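Local structure of cyanuric acid amidohydrolase (Azorhizobium caulinodans, 4NQ3) at residues Ala4-Ile9 with Leu91-Ala96; Ala32-Ile37 with Asp72-Val77; Leu107-Ala112 with Glu235-Gly240. The protein hydrolyses cyanuric acid, opening its s-triazine ring to give carboxybiuret, a step in the breakdown of herbicides such as atrazine. One frame throughout, in Å; residues are numbered along the deposited sequence.

Contact 1. Residues Ala4-Ile9 with Leu91-Ala96. With SO4 (sulfate ion), chain D.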
ATOM      1  N   ALA A   4     -26.237  27.928  16.620  1.00 30.92           N
ATOM      2  CA  ALA A   4     -25.523  26.826  15.976  1.00 30.99           C
ATOM      3  C   ALA A   4     -25.601  25.575  16.838  1.00 30.37           C
ATOM      4  O   ALA A   4     -25.341  25.602  18.040  1.00 35.76           O
ATOM      5  CB  ALA A   4     -24.067  27.189  15.709  1.00 38.83           C
ATOM      6  N   LYS A   5     -25.941  24.468  16.209  1.00 29.75           N
ATOM      7  CA  LYS A   5     -25.960  23.193  16.890  1.00 25.67           C
ATOM      8  C   LYS A   5     -25.019  22.277  16.112  1.00 28.00           C
ATOM      9  O   LYS A   5     -25.178  22.091  14.903  1.00 30.34           O
ATOM     10  CB  LYS A   5     -27.403  22.655  16.949  1.00 26.08           C
ATOM     11  CG  LYS A   5     -28.176  23.055  18.215  1.00 34.04           C
ATOM     12  CD  LYS A   5     -29.700  22.962  18.061  1.00 36.27           C
ATOM     13  CE  LYS A   5     -30.221  21.514  17.965  1.00 49.39           C
ATOM     14  NZ  LYS A   5     -31.663  21.383  17.495  1.00 47.57           N
ATOM     15  N   VAL A   6     -24.001  21.753  16.784  1.00 26.46           N
ATOM     16  CA  VAL A   6     -23.050  20.850  16.136  1.00 27.33           C
ATOM     17  C   VAL A   6     -23.133  19.444  16.715  1.00 36.68           C
ATOM     18  O   VAL A   6     -22.975  19.260  17.929  1.00 45.85           O
ATOM     19  CB  VAL A   6     -21.623  21.368  16.274  1.00 23.75           C
ATOM     20  CG1 VAL A   6     -20.643  20.393  15.660  1.00 23.15           C
ATOM     21  CG2 VAL A   6     -21.524  22.715  15.625  1.00 24.84           C
ATOM     22  N   HIS A   7     -23.358  18.456  15.854  1.00 21.96           N
ATOM     23  CA  HIS A   7     -23.587  17.075  16.298  1.00 21.93           C
ATOM     24  C   HIS A   7     -22.518  16.111  15.809  1.00 24.13           C
ATOM     25  O   HIS A   7     -22.357  15.956  14.607  1.00 28.90           O
ATOM     26  CB  HIS A   7     -24.940  16.568  15.795  1.00 23.96           C
ATOM     27  CG  HIS A   7     -26.105  17.411  16.204  1.00 35.57           C
ATOM     28  ND1 HIS A   7     -26.698  17.310  17.445  1.00 44.61           N
ATOM     29  CD2 HIS A   7     -26.785  18.375  15.535  1.00 40.79           C
ATOM     30  CE1 HIS A   7     -27.696  18.172  17.520  1.00 48.39           C
ATOM     31  NE2 HIS A   7     -27.770  18.830  16.375  1.00 44.72           N
ATOM     32  N   ARG A   8     -21.808  15.443  16.712  1.00 21.47           N
ATOM     33  CA  ARG A   8     -20.818  14.456  16.268  1.00 24.46           C
ATOM     34  C   ARG A   8     -21.395  13.025  16.320  1.00 25.94           C
ATOM     35  O   ARG A   8     -21.742  12.512  17.374  1.00 32.26           O
ATOM     36  CB  ARG A   8     -19.548  14.551  17.098  1.00 21.51           C
ATOM     37  CG  ARG A   8     -18.322  14.050  16.380  1.00 27.93           C
ATOM     38  CD  ARG A   8     -17.012  14.443  17.119  1.00 29.16           C
ATOM     39  NE  ARG A   8     -16.965  13.792  18.423  1.00 29.60           N
ATOM     40  CZ  ARG A   8     -16.331  14.238  19.504  1.00 30.39           C
ATOM     41  NH1 ARG A   8     -15.631  15.367  19.502  1.00 25.45           N
ATOM     42  NH2 ARG A   8     -16.403  13.517  20.608  1.00 38.01           N
ATOM     43  N   ILE A   9     -21.530  12.399  15.165  1.00 18.81           N
ATOM     44  CA  ILE A   9     -22.179  11.109  15.074  1.00 18.76           C
ATOM     45  C   ILE A   9     -21.212   9.999  14.621  1.00 26.95           C
ATOM     46  O   ILE A   9     -20.542  10.130  13.601  1.00 29.11           O
ATOM     47  CB  ILE A   9     -23.379  11.195  14.114  1.00 25.78           C
ATOM     48  CG1 ILE A   9     -24.370  12.232  14.645  1.00 22.40           C
ATOM     49  CG2 ILE A   9     -24.057   9.830  13.938  1.00 17.80           C
ATOM     50  CD1 ILE A   9     -25.569  12.456  13.778  1.00 16.90           C
ATOM     51  N   LEU A  91     -19.825  15.062  11.277  1.00 25.88           N
ATOM     52  CA  LEU A  91     -20.036  16.291  12.013  1.00 16.33           C
ATOM     53  C   LEU A  91     -21.209  17.044  11.392  1.00 21.12           C
ATOM     54  O   LEU A  91     -21.061  17.621  10.307  1.00 20.48           O
ATOM     55  CB  LEU A  91     -18.794  17.141  11.931  1.00 16.48           C
ATOM     56  CG  LEU A  91     -18.556  17.999  13.134  1.00 22.64           C
ATOM     57  CD1 LEU A  91     -18.751  17.134  14.357  1.00 20.21           C
ATOM     58  CD2 LEU A  91     -17.144  18.520  13.026  1.00 26.90           C
ATOM     59  N   VAL A  92     -22.375  17.046  12.036  1.00 18.61           N
ATOM     60  CA  VAL A  92     -23.524  17.741  11.453  1.00 19.94           C
ATOM     61  C   VAL A  92     -23.667  19.135  12.030  1.00 21.74           C
ATOM     62  O   VAL A  92     -23.696  19.306  13.244  1.00 29.36           O
ATOM     63  CB  VAL A  92     -24.838  17.003  11.684  1.00 21.36           C
ATOM     64  CG1 VAL A  92     -25.972  17.813  11.073  1.00 20.86           C
ATOM     65  CG2 VAL A  92     -24.788  15.638  11.036  1.00 20.54           C
ATOM     66  N   PHE A  93     -23.748  20.122  11.146  1.00 21.96           N
ATOM     67  CA  PHE A  93     -23.885  21.537  11.499  1.00 18.77           C
ATOM     68  C   PHE A  93     -25.309  22.001  11.248  1.00 18.78           C
ATOM     69  O   PHE A  93     -25.740  22.062  10.087  1.00 20.19           O
ATOM     70  CB  PHE A  93     -22.922  22.381  10.672  1.00 19.60           C
ATOM     71  CG  PHE A  93     -21.480  22.187  11.037  1.00 18.54           C
ATOM     72  CD1 PHE A  93     -20.918  22.890  12.097  1.00 19.75           C
ATOM     73  CD2 PHE A  93     -20.682  21.315  10.315  1.00 16.51           C
ATOM     74  CE1 PHE A  93     -19.573  22.716  12.434  1.00 23.47           C
ATOM     75  CE2 PHE A  93     -19.337  21.129  10.640  1.00 20.92           C
ATOM     76  CZ  PHE A  93     -18.779  21.834  11.703  1.00 24.59           C
ATOM     77  N   GLU A  94     -26.030  22.337  12.317  1.00 22.82           N
ATOM     78  CA  GLU A  94     -27.439  22.703  12.230  1.00 20.96           C
ATOM     79  C   GLU A  94     -27.646  24.145  12.646  1.00 23.81           C
ATOM     80  O   GLU A  94     -26.981  24.617  13.540  1.00 24.31           O
ATOM     81  CB  GLU A  94     -28.256  21.776  13.134  1.00 25.50           C
ATOM     82  CG  GLU A  94     -29.766  21.974  13.117  1.00 32.70           C
ATOM     83  CD  GLU A  94     -30.470  21.097  14.155  1.00 44.60           C
ATOM     84  OE1 GLU A  94     -29.746  20.442  14.937  1.00 52.41           O
ATOM     85  OE2 GLU A  94     -31.729  21.060  14.201  1.00 41.93           O
ATOM     86  N   ARG A  95     -28.538  24.860  11.979  1.00 26.02           N
ATOM     87  CA  ARG A  95     -28.945  26.189  12.432  1.00 29.78           C
ATOM     88  C   ARG A  95     -30.336  26.086  13.083  1.00 34.32           C
ATOM     89  O   ARG A  95     -31.262  25.570  12.464  1.00 35.53           O
ATOM     90  CB  ARG A  95     -28.965  27.171  11.251  1.00 30.29           C
ATOM     91  CG  ARG A  95     -29.439  28.587  11.570  1.00 36.15           C
ATOM     92  CD  ARG A  95     -29.419  29.493  10.337  1.00 36.43           C
ATOM     93  NE  ARG A  95     -30.290  28.961   9.296  1.00 44.80           N
ATOM     94  CZ  ARG A  95     -30.128  29.170   7.987  1.00 54.02           C
ATOM     95  NH1 ARG A  95     -29.103  29.901   7.548  1.00 51.85           N
ATOM     96  NH2 ARG A  95     -30.979  28.627   7.109  1.00 50.83           N
ATOM     97  N   ALA A  96     -30.496  26.570  14.313  1.00 37.27           N
ATOM     98  CA  ALA A  96     -31.791  26.510  14.994  1.00 42.32           C
ATOM     99  C   ALA A  96     -32.155  27.912  15.501  1.00 49.78           C
ATOM    100  O   ALA A  96     -31.328  28.808  15.408  1.00 45.63           O
ATOM    101  CB  ALA A  96     -31.756  25.514  16.124  1.00 42.60           C
TER
HETATM  102  S   SO4 D 402     -29.135  29.691   3.841  0.76 47.86           S
HETATM  103  O1  SO4 D 402     -29.839  30.136   2.633  0.76 43.28           O
HETATM  104  O2  SO4 D 402     -28.714  30.822   4.682  0.76 45.46           O
HETATM  105  O3  SO4 D 402     -30.024  28.805   4.605  0.76 42.77           O
HETATM  106  O4  SO4 D 402     -27.929  28.978   3.407  0.76 52.19           O
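Segments 4-9 and 91-96 run antiparallel, the axes of the two short segments 161° apart, as one outermost strand and its neighbour in the four-stranded mixed sheet of what is assigned as the first repeating unit. K5 with E94 and H7 with V92 are the hydrogen-bonded pairs, each closed by two backbone bonds, E94 N to K5 O being 2.7 Å. V6 with F93 is a non-hydrogen-bonded pair; V6 CG2 lies 3.6 Å from F93 CD1, both side chains on the sheet face that packs against strand 106-113. L91 CD1 reaches across to R8 CG on the same face.

On the opposite face, which also carries V92, the polar side chains of K5, H7 and E94 meet. E94 has CG anti to its own N (chi1 -177°), and its extended chain carries the carboxylate over to the first strand. There OE1 accepts a hydrogen bond from H7 NE2 at 2.9 Å, near the ring plane but with ring and carboxylate planes turned 41° apart. OE2 takes A30 N as its stronger partner and K5 NZ in a long, weak salt bridge of 3.3 Å. Replacing E94 by alanine removes the carboxylate, which would probably set the H7 ring free to turn and leave K5 NZ and A30 N without this acceptor. R95, on the face of V6 and F93, reaches a sulfate ion through NH2, 2.7 Å from O3.

Contact 2. Residues Ala32-Ile37 with Asp72-Val77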
ATOM      1  N   ALA A  32     -34.611  20.467   8.417  1.00 30.67           N
ATOM      2  CA  ALA A  32     -34.751  21.779   7.791  1.00 29.35           C
ATOM      3  C   ALA A  32     -33.565  22.681   8.100  1.00 30.89           C
ATOM      4  O   ALA A  32     -33.160  23.497   7.268  1.00 48.43           O
ATOM      5  CB  ALA A  32     -36.031  22.438   8.236  1.00 21.16           C
ATOM      6  N   GLY A  33     -32.974  22.497   9.272  1.00 24.77           N
ATOM      7  CA  GLY A  33     -31.918  23.379   9.735  1.00 19.72           C
ATOM      8  C   GLY A  33     -30.510  22.852   9.538  1.00 25.82           C
ATOM      9  O   GLY A  33     -29.540  23.422  10.049  1.00 27.62           O
ATOM     10  N   ILE A  34     -30.385  21.746   8.816  1.00 25.89           N
ATOM     11  CA  ILE A  34     -29.070  21.190   8.554  1.00 26.17           C
ATOM     12  C   ILE A  34     -28.384  22.021   7.480  1.00 27.51           C
ATOM     13  O   ILE A  34     -28.863  22.102   6.352  1.00 34.96           O
ATOM     14  CB  ILE A  34     -29.146  19.737   8.109  1.00 16.37           C
ATOM     15  CG1 ILE A  34     -29.607  18.859   9.256  1.00 24.10           C
ATOM     16  CG2 ILE A  34     -27.807  19.263   7.623  1.00 18.67           C
ATOM     17  CD1 ILE A  34     -29.664  17.389   8.869  1.00 27.48           C
ATOM     18  N   LEU A  35     -27.280  22.660   7.847  1.00 25.19           N
ATOM     19  CA  LEU A  35     -26.512  23.465   6.912  1.00 28.17           C
ATOM     20  C   LEU A  35     -25.446  22.654   6.186  1.00 27.24           C
ATOM     21  O   LEU A  35     -25.315  22.769   4.961  1.00 33.80           O
ATOM     22  CB  LEU A  35     -25.863  24.648   7.618  1.00 18.66           C
ATOM     23  CG  LEU A  35     -26.910  25.638   8.083  1.00 24.65           C
ATOM     24  CD1 LEU A  35     -26.249  26.851   8.677  1.00 27.64           C
ATOM     25  CD2 LEU A  35     -27.728  26.026   6.884  1.00 26.21           C
ATOM     26  N   ALA A  36     -24.665  21.865   6.925  1.00 21.76           N
ATOM     27  CA  ALA A  36     -23.571  21.123   6.303  1.00 21.29           C
ATOM     28  C   ALA A  36     -23.268  19.882   7.088  1.00 18.87           C
ATOM     29  O   ALA A  36     -23.528  19.834   8.276  1.00 25.71           O
ATOM     30  CB  ALA A  36     -22.318  21.992   6.195  1.00 16.59           C
ATOM     31  N   ILE A  37     -22.712  18.873   6.428  1.00 21.01           N
ATOM     32  CA  ILE A  37     -22.196  17.717   7.140  1.00 23.69           C
ATOM     33  C   ILE A  37     -20.736  17.457   6.783  1.00 23.82           C
ATOM     34  O   ILE A  37     -20.411  17.330   5.612  1.00 26.58           O
ATOM     35  CB  ILE A  37     -22.997  16.464   6.843  1.00 20.17           C
ATOM     36  CG1 ILE A  37     -24.477  16.683   7.112  1.00 14.80           C
ATOM     37  CG2 ILE A  37     -22.548  15.351   7.743  1.00 21.16           C
ATOM     38  CD1 ILE A  37     -25.287  15.442   6.805  1.00 14.27           C
ATOM     39  N   ASP A  72     -30.316  19.179  -1.618  1.00 33.02           N
ATOM     40  CA  ASP A  72     -29.184  19.468  -2.484  1.00 41.22           C
ATOM     41  C   ASP A  72     -28.408  20.688  -2.043  1.00 34.92           C
ATOM     42  O   ASP A  72     -27.262  20.877  -2.474  1.00 35.54           O
ATOM     43  CB  ASP A  72     -29.650  19.644  -3.925  1.00 55.47           C
ATOM     44  CG  ASP A  72     -30.146  18.343  -4.531  1.00 69.96           C
ATOM     45  OD1 ASP A  72     -29.627  17.255  -4.154  1.00 69.11           O
ATOM     46  OD2 ASP A  72     -31.069  18.415  -5.375  1.00 81.76           O
ATOM     47  N   GLU A  73     -29.016  21.490  -1.168  1.00 36.80           N
ATOM     48  CA  GLU A  73     -28.406  22.725  -0.688  1.00 34.74           C
ATOM     49  C   GLU A  73     -27.561  22.476   0.546  1.00 37.74           C
ATOM     50  O   GLU A  73     -26.878  23.373   1.016  1.00 35.19           O
ATOM     51  CB  GLU A  73     -29.485  23.760  -0.396  1.00 37.88           C
ATOM     52  CG  GLU A  73     -30.109  24.329  -1.658  1.00 67.07           C
ATOM     53  CD  GLU A  73     -31.566  24.770  -1.462  1.00 85.11           C
ATOM     54  OE1 GLU A  73     -31.949  25.130  -0.321  1.00 87.99           O
ATOM     55  OE2 GLU A  73     -32.346  24.704  -2.448  1.00 94.77           O
ATOM     56  N   VAL A  74     -27.583  21.252   1.063  1.00 21.70           N
ATOM     57  CA  VAL A  74     -26.735  20.912   2.204  1.00 21.61           C
ATOM     58  C   VAL A  74     -25.314  20.671   1.721  1.00 17.98           C
ATOM     59  O   VAL A  74     -25.105  19.970   0.731  1.00 23.46           O
ATOM     60  CB  VAL A  74     -27.246  19.653   2.959  1.00 20.33           C
ATOM     61  CG1 VAL A  74     -26.313  19.282   4.109  1.00 13.05           C
ATOM     62  CG2 VAL A  74     -28.639  19.880   3.452  1.00 12.53           C
ATOM     63  N   CYS A  75     -24.338  21.264   2.396  1.00 13.24           N
ATOM     64  CA  CYS A  75     -22.950  21.042   2.023  1.00 16.44           C
ATOM     65  C   CYS A  75     -22.454  19.743   2.589  1.00 25.81           C
ATOM     66  O   CYS A  75     -22.471  19.544   3.813  1.00 30.62           O
ATOM     67  CB  CYS A  75     -22.068  22.180   2.506  1.00 17.07           C
ATOM     68  SG  CYS A  75     -22.245  23.645   1.435  1.00 25.49           S
ATOM     69  N   LEU A  76     -22.025  18.853   1.697  1.00 28.06           N
ATOM     70  CA  LEU A  76     -21.486  17.566   2.105  1.00 26.03           C
ATOM     71  C   LEU A  76     -19.973  17.549   1.850  1.00 27.30           C
ATOM     72  O   LEU A  76     -19.522  17.458   0.705  1.00 36.17           O
ATOM     73  CB  LEU A  76     -22.196  16.438   1.363  1.00 14.67           C
ATOM     74  CG  LEU A  76     -23.696  16.263   1.659  1.00 20.04           C
ATOM     75  CD1 LEU A  76     -24.302  15.069   0.917  1.00 14.74           C
ATOM     76  CD2 LEU A  76     -23.971  16.110   3.166  1.00 14.89           C
ATOM     77  N   VAL A  77     -19.203  17.680   2.925  1.00 15.11           N
ATOM     78  CA  VAL A  77     -17.749  17.559   2.885  1.00 27.77           C
ATOM     79  C   VAL A  77     -17.301  16.214   3.450  1.00 21.55           C
ATOM     80  O   VAL A  77     -17.240  16.035   4.668  1.00 23.47           O
ATOM     81  CB  VAL A  77     -17.036  18.680   3.688  1.00 26.25           C
ATOM     82  CG1 VAL A  77     -15.553  18.575   3.508  1.00 16.32           C
ATOM     83  CG2 VAL A  77     -17.555  20.040   3.313  1.00 15.41           C
TER
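Strands 34-37 and 75-77 run parallel, 18° apart and 4.7 Å between axes at their closest, joined by three backbone hydrogen bonds: C75 N to L35 O, I37 N to C75 O at 2.7 Å, and V77 N to I37 O. Beside this ladder the side chains pair by face. A36 CB sits 3.7 Å from C75 CB on the side turned to strand 235-242, where V237 packs against both residues. On the other side I37 and L76 lie alongside each other, and L76 CD2 rests against I37 CB at 3.8 Å and against I37 CD1. The two strands belong to a beta-alpha-beta unit of strand 34-41, helix 51-67 and strand 75-80, and the helix lies over this second face, touching I34, V74 and L76. L35 and A36 both face F93 on strand 89-97, a classic beta bulge. Just before the second strand, V74 packs against I34: with CG1 anti to its backbone N (chi1 178°), that methyl crosses to I34 CG2 at 3.8 Å, while CG2 approaches I34 O at 3.7 Å. Farther along, the nearest side-chain atoms of V77 and the active-site K156 are about 4 Å apart.

Contact 3. Residues Leu107-Ala112 with Glu235-Gly240. With SO4 (sulfate ion), chain D.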
ATOM      1  N   LEU A 107     -21.088  30.765  18.032  1.00 37.10           N
ATOM      2  CA  LEU A 107     -20.720  30.111  16.794  1.00 27.99           C
ATOM      3  C   LEU A 107     -21.709  30.487  15.714  1.00 33.66           C
ATOM      4  O   LEU A 107     -22.914  30.441  15.950  1.00 33.99           O
ATOM      5  CB  LEU A 107     -20.672  28.592  16.967  1.00 27.06           C
ATOM      6  CG  LEU A 107     -20.329  27.732  15.733  1.00 27.34           C
ATOM      7  CD1 LEU A 107     -19.038  28.188  15.086  1.00 24.49           C
ATOM      8  CD2 LEU A 107     -20.227  26.253  16.087  1.00 24.91           C
ATOM      9  N   ALA A 108     -21.193  30.897  14.553  1.00 32.70           N
ATOM     10  CA  ALA A 108     -22.012  31.169  13.374  1.00 28.87           C
ATOM     11  C   ALA A 108     -21.544  30.276  12.231  1.00 29.40           C
ATOM     12  O   ALA A 108     -20.357  29.961  12.135  1.00 29.78           O
ATOM     13  CB  ALA A 108     -21.931  32.622  12.975  1.00 27.23           C
ATOM     14  N   ILE A 109     -22.481  29.907  11.359  1.00 31.73           N
ATOM     15  CA  ILE A 109     -22.256  28.984  10.258  1.00 21.76           C
ATOM     16  C   ILE A 109     -22.819  29.512   8.958  1.00 23.46           C
ATOM     17  O   ILE A 109     -23.965  29.950   8.908  1.00 30.12           O
ATOM     18  CB  ILE A 109     -22.926  27.652  10.514  1.00 24.99           C
ATOM     19  CG1 ILE A 109     -22.500  27.090  11.859  1.00 21.97           C
ATOM     20  CG2 ILE A 109     -22.631  26.674   9.378  1.00 20.18           C
ATOM     21  CD1 ILE A 109     -23.486  26.103  12.354  1.00 25.03           C
ATOM     22  N   GLY A 110     -22.025  29.482   7.897  1.00 20.66           N
ATOM     23  CA  GLY A 110     -22.526  29.881   6.590  1.00 25.67           C
ATOM     24  C   GLY A 110     -22.105  28.879   5.538  1.00 25.17           C
ATOM     25  O   GLY A 110     -21.036  28.265   5.648  1.00 27.69           O
ATOM     26  N   ARG A 111     -22.936  28.674   4.527  1.00 23.44           N
ATOM     27  CA  ARG A 111     -22.566  27.719   3.495  1.00 24.99           C
ATOM     28  C   ARG A 111     -22.704  28.389   2.151  1.00 22.06           C
ATOM     29  O   ARG A 111     -23.382  29.402   2.051  1.00 22.45           O
ATOM     30  CB  ARG A 111     -23.454  26.473   3.539  1.00 18.54           C
ATOM     31  CG  ARG A 111     -24.864  26.842   3.600  1.00 20.04           C
ATOM     32  CD  ARG A 111     -25.786  25.772   3.154  1.00 20.65           C
ATOM     33  NE  ARG A 111     -27.148  26.260   3.346  1.00 22.53           N
ATOM     34  CZ  ARG A 111     -28.226  25.488   3.376  1.00 32.67           C
ATOM     35  NH1 ARG A 111     -28.088  24.171   3.235  1.00 31.82           N
ATOM     36  NH2 ARG A 111     -29.434  26.028   3.575  1.00 29.97           N
ATOM     37  N   ALA A 112     -22.113  27.782   1.123  1.00 17.90           N
ATOM     38  CA  ALA A 112     -22.229  28.244  -0.254  1.00 18.34           C
ATOM     39  C   ALA A 112     -21.737  27.135  -1.176  1.00 17.45           C
ATOM     40  O   ALA A 112     -20.962  26.278  -0.749  1.00 21.32           O
ATOM     41  CB  ALA A 112     -21.440  29.519  -0.474  1.00 18.74           C
ATOM     42  N   GLU A 235     -17.854  22.805  -2.329  1.00 26.24           N
ATOM     43  CA  GLU A 235     -18.733  23.100  -1.189  1.00 23.98           C
ATOM     44  C   GLU A 235     -17.966  23.992  -0.233  1.00 22.71           C
ATOM     45  O   GLU A 235     -16.826  23.698   0.104  1.00 31.62           O
ATOM     46  CB  GLU A 235     -19.179  21.842  -0.479  1.00 21.55           C
ATOM     47  CG  GLU A 235     -19.641  20.770  -1.444  1.00 33.47           C
ATOM     48  CD  GLU A 235     -21.152  20.738  -1.610  1.00 44.15           C
ATOM     49  OE1 GLU A 235     -21.775  19.754  -1.132  1.00 45.77           O
ATOM     50  OE2 GLU A 235     -21.709  21.679  -2.237  1.00 50.08           O
ATOM     51  N   ILE A 236     -18.579  25.087   0.192  1.00 18.91           N
ATOM     52  CA  ILE A 236     -17.936  25.995   1.121  1.00 19.38           C
ATOM     53  C   ILE A 236     -18.723  26.089   2.434  1.00 22.81           C
ATOM     54  O   ILE A 236     -19.953  26.265   2.434  1.00 26.75           O
ATOM     55  CB  ILE A 236     -17.791  27.389   0.520  1.00 21.00           C
ATOM     56  CG1 ILE A 236     -16.711  27.385  -0.559  1.00 23.67           C
ATOM     57  CG2 ILE A 236     -17.420  28.398   1.589  1.00 21.01           C
ATOM     58  CD1 ILE A 236     -17.175  26.822  -1.859  1.00 30.24           C
ATOM     59  N   VAL A 237     -18.014  25.978   3.554  1.00 20.55           N
ATOM     60  CA  VAL A 237     -18.634  26.171   4.853  1.00 23.53           C
ATOM     61  C   VAL A 237     -17.766  27.096   5.672  1.00 24.39           C
ATOM     62  O   VAL A 237     -16.615  26.764   5.943  1.00 24.64           O
ATOM     63  CB  VAL A 237     -18.802  24.843   5.599  1.00 25.67           C
ATOM     64  CG1 VAL A 237     -19.435  25.085   6.935  1.00 18.48           C
ATOM     65  CG2 VAL A 237     -19.661  23.917   4.784  1.00 21.47           C
ATOM     66  N   VAL A 238     -18.314  28.247   6.062  1.00 27.20           N
ATOM     67  CA  VAL A 238     -17.602  29.232   6.882  1.00 25.68           C
ATOM     68  C   VAL A 238     -18.042  29.144   8.346  1.00 27.67           C
ATOM     69  O   VAL A 238     -19.224  29.241   8.642  1.00 37.81           O
ATOM     70  CB  VAL A 238     -17.851  30.670   6.376  1.00 21.99           C
ATOM     71  CG1 VAL A 238     -17.337  31.685   7.352  1.00 23.28           C
ATOM     72  CG2 VAL A 238     -17.249  30.885   5.017  1.00 21.91           C
ATOM     73  N   LEU A 239     -17.091  28.994   9.255  1.00 21.95           N
ATOM     74  CA  LEU A 239     -17.367  28.976  10.689  1.00 28.66           C
ATOM     75  C   LEU A 239     -16.735  30.184  11.371  1.00 31.14           C
ATOM     76  O   LEU A 239     -15.560  30.492  11.150  1.00 33.44           O
ATOM     77  CB  LEU A 239     -16.833  27.696  11.334  1.00 22.19           C
ATOM     78  CG  LEU A 239     -17.263  26.399  10.684  1.00 21.02           C
ATOM     79  CD1 LEU A 239     -16.511  25.255  11.318  1.00 21.06           C
ATOM     80  CD2 LEU A 239     -18.749  26.229  10.867  1.00 20.63           C
ATOM     81  N   GLY A 240     -17.502  30.864  12.215  1.00 29.69           N
ATOM     82  CA  GLY A 240     -16.979  32.051  12.846  1.00 26.45           C
ATOM     83  C   GLY A 240     -17.762  32.409  14.078  1.00 38.04           C
ATOM     84  O   GLY A 240     -18.650  31.662  14.493  1.00 36.34           O
TER
HETATM   85  S   SO4 D 402     -29.135  29.691   3.841  0.76 47.86           S
HETATM   86  O1  SO4 D 402     -29.839  30.136   2.633  0.76 43.28           O
HETATM   87  O2  SO4 D 402     -28.714  30.822   4.682  0.76 45.46           O
HETATM   88  O3  SO4 D 402     -30.024  28.805   4.605  0.76 42.77           O
HETATM   89  O4  SO4 D 402     -27.929  28.978   3.407  0.76 52.19           O
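The R111 guanidinium meets a sulfate ion at its edge, with the sulfur in its plane: NE gives a bond of 2.8 Å to sulfate O4 and NH2 one of 3.0 Å to O3, so two neighbouring N-H groups grip two oxygens. CG of R111 takes the crowded position between backbone N and carbonyl carbon (chi1 49°), and the chain then runs extended to NE, carrying the charged end away from strand 235-240. The same sulfate, probably from the crystallisation liquor, is also bound by R95.

Segments 107-112 and 235-240 pair antiparallel, their axes 164° apart, the first on an outermost strand of the sheet in what is assigned as the second repeating unit and the second on the inner strand beside it. Six backbone hydrogen bonds tie A108 to G240, G110 to V238 and A112 to I236. On the face with R111, I109 and L239 lie side by side, I109 CG1 being 4.0 Å from L239 CD2. On the reverse, A112 and I236 pack against helix 125-141, their CB atoms 4.3 Å apart.

E235 OE1 accepts a hydrogen bond from the backbone N of L76, and the nearest side-chain atoms of E235 and active-site K156 are about 4 Å apart. Between the strands the side-chain contacts are apolar, so directional bonding is left to the backbone, while R111 offers its charge to an anion beyond.

How the contacts relate
Contact 2 is nested along the chain within the loop closed by contact 1, and contact 3 follows in series. Their centres lie 10 to 12 Å apart. Contacts 1 and 2 share the sheet ordered 2-10, 89-97, 34-41, 75-80, in which 89-97 and 34-41 are the neighbouring inner strands, so the two contacts hold its opposite ends. Contact 3 joins strands 106-113 and 235-242 in the equivalent sheet of what is probably the next repeating unit. The two sheets pack face to face through A4 with I109, F93 with L239 and A36 with V237, and one sulfate bridges contacts 1 and 3. This places two of the three repeats against each other, consistent with the threefold design of the active site.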